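Probable zinc protease PqqL (PDB 6OFT) is probably a zinc-dependent metalloendopeptidase of the M16 family in the periplasm of Escherichia coli, seen here as its first half. Local coordinates at residues L50-F55 with M175-T180. Sequence-based numbering, arbitrary orientation.
Sequences LGVAHF and MDTVAT
The ring of F55 reaches from the first turn of helix 52-59 to the short helix 175-180, where the edge atom CE2 lies 3.4 Å from the backbone O of V178, near the ring plane. A positively polarised ring edge suits a carbonyl oxygen, which here also accepts a hydrogen bond from R135. With CG anti to the backbone N (chi1 -156°), F55 extends toward V178, whose CG1 lies 4.2 Å from CE2. V131, I138 and L186 pack on the phenyl group, which also touches E134, a predicted zinc ligand; this side is buried and mostly apolar. Beside it, V52, a β-branched residue whose side chain also meets L186 and F189, adds a lighter touch, CG2 to T177 CG2 at 4.2 Å.

G51, the N-cap of helix 52-59, has a positive phi of 99°, which glycine reaches easily because it lacks a side chain. The carbonyl O of L50 lies against T177, 3.4 Å from its CB and also from its CG2.

At L50 and T177, both partly exposed, the contact is more open to water, and its polar link is indirect. T177 turns its two branches to different tasks: CG2 lies against the L50 backbone and V52, while OG1 is 2.7 Å from a water that accepts a hydrogen bond from L50 N, 3.0 Å away. Threonine, part methyl and part hydroxyl, fits this boundary.

The helix carrying H54, a predicted zinc ligand of the M16 HxxEH motif, is thus joined to helix 175-180 by van der Waals contact, partly carbon against carbonyl oxygen, and one water bridge, an arrangement resting more on shape than on direct polar bonds.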
loop_
_atom_site.group_PDB
_atom_site.type_symbol
_atom_site.label_atom_id
_atom_site.label_comp_id
_atom_site.label_asym_id
_atom_site.label_seq_id
_atom_site.Cartn_x
_atom_site.Cartn_y
_atom_site.Cartn_z
ATOM N N LEU A 50 5.859 13.383 -16.914
ATOM C CA LEU A 50 6.431 12.345 -16.042
ATOM C C LEU A 50 7.206 12.905 -14.827
ATOM O O LEU A 50 8.326 13.406 -14.961
ATOM C CB LEU A 50 7.265 11.333 -16.844
ATOM C CG LEU A 50 6.556 10.747 -18.087
ATOM C CD1 LEU A 50 7.476 9.861 -18.882
ATOM C CD2 LEU A 50 5.259 10.047 -17.733
ATOM N N GLY A 51 6.570 12.788 -13.653
ATOM C CA GLY A 51 7.087 13.270 -12.369
ATOM C C GLY A 51 6.512 14.610 -11.937
ATOM O O GLY A 51 6.958 15.193 -10.944
ATOM N N VAL A 52 5.512 15.103 -12.682
ATOM C CA VAL A 52 4.860 16.394 -12.429
ATOM C C VAL A 52 3.955 16.322 -11.181
ATOM O O VAL A 52 3.941 17.289 -10.419
ATOM C CB VAL A 52 4.159 16.961 -13.699
ATOM C CG1 VAL A 52 3.166 18.062 -13.378
ATOM C CG2 VAL A 52 5.200 17.469 -14.694
ATOM N N ALA A 53 3.256 15.191 -10.933
ATOM C CA ALA A 53 2.442 15.067 -9.715
ATOM C C ALA A 53 3.322 15.254 -8.464
ATOM O O ALA A 53 2.931 15.971 -7.545
ATOM C CB ALA A 53 1.738 13.714 -9.664
ATOM N N HIS A 54 4.530 14.647 -8.476
ATOM C CA HIS A 54 5.516 14.693 -7.386
ATOM C C HIS A 54 6.157 16.087 -7.295
ATOM O O HIS A 54 6.396 16.580 -6.189
ATOM C CB HIS A 54 6.538 13.550 -7.563
ATOM C CG HIS A 54 7.691 13.560 -6.605
ATOM N ND1 HIS A 54 8.988 13.743 -7.047
ATOM C CD2 HIS A 54 7.709 13.392 -5.264
ATOM C CE1 HIS A 54 9.750 13.698 -5.966
ATOM N NE2 HIS A 54 9.025 13.499 -4.868
ATOM N N PHE A 55 6.433 16.721 -8.452
ATOM C CA PHE A 55 7.000 18.075 -8.517
ATOM C C PHE A 55 5.979 19.077 -7.919
ATOM O O PHE A 55 6.368 19.893 -7.078
ATOM C CB PHE A 55 7.395 18.457 -9.962
ATOM C CG PHE A 55 8.460 19.530 -10.142
ATOM C CD1 PHE A 55 8.455 20.685 -9.361
ATOM C CD2 PHE A 55 9.422 19.416 -11.141
ATOM C CE1 PHE A 55 9.432 21.675 -9.533
ATOM C CE2 PHE A 55 10.394 20.412 -11.322
ATOM C CZ PHE A 55 10.387 21.540 -10.526
ATOM N N MET A 175 14.122 12.710 -15.022
ATOM C CA MET A 175 14.933 13.876 -14.645
ATOM C C MET A 175 14.956 14.932 -15.722
ATOM O O MET A 175 15.114 16.106 -15.408
ATOM C CB MET A 175 16.350 13.487 -14.194
ATOM C CG MET A 175 16.377 12.660 -12.912
ATOM S SD MET A 175 15.521 13.435 -11.510
ATOM C CE MET A 175 13.960 12.546 -11.520
ATOM N N ASP A 176 14.742 14.521 -16.981
ATOM C CA ASP A 176 14.674 15.407 -18.131
ATOM C C ASP A 176 13.374 16.221 -18.104
ATOM O O ASP A 176 13.372 17.372 -18.532
ATOM C CB ASP A 176 14.886 14.628 -19.441
ATOM C CG ASP A 176 16.263 13.967 -19.512
ATOM O OD1 ASP A 176 16.394 12.813 -19.035
ATOM O OD2 ASP A 176 17.207 14.607 -20.027
ATOM N N THR A 177 12.291 15.657 -17.524
ATOM C CA THR A 177 11.031 16.396 -17.349
ATOM C C THR A 177 11.214 17.381 -16.171
ATOM O O THR A 177 10.842 18.550 -16.283
ATOM C CB THR A 177 9.857 15.434 -17.159
ATOM O OG1 THR A 177 9.779 14.590 -18.307
ATOM C CG2 THR A 177 8.522 16.167 -16.959
ATOM N N VAL A 178 11.843 16.910 -15.073
ATOM C CA VAL A 178 12.159 17.685 -13.857
ATOM C C VAL A 178 13.004 18.939 -14.209
ATOM O O VAL A 178 12.741 20.028 -13.685
ATOM C CB VAL A 178 12.794 16.760 -12.767
ATOM C CG1 VAL A 178 13.432 17.548 -11.618
ATOM C CG2 VAL A 178 11.764 15.772 -12.229
ATOM N N ALA A 179 13.956 18.790 -15.156
ATOM C CA ALA A 179 14.847 19.863 -15.603
ATOM C C ALA A 179 14.194 20.907 -16.524
ATOM O O ALA A 179 14.591 22.069 -16.467
ATOM C CB ALA A 179 16.069 19.263 -16.299
ATOM N N THR A 180 13.212 20.497 -17.372
ATOM C CA THR A 180 12.599 21.347 -18.408
ATOM C C THR A 180 11.149 21.821 -18.181
ATOM O O THR A 180 10.744 22.808 -18.805
ATOM C CB THR A 180 12.662 20.634 -19.760
ATOM O OG1 THR A 180 11.933 19.412 -19.670
ATOM C CG2 THR A 180 14.093 20.372 -20.234
HETATM O O HOH W 1 7.502 13.598 -19.395
#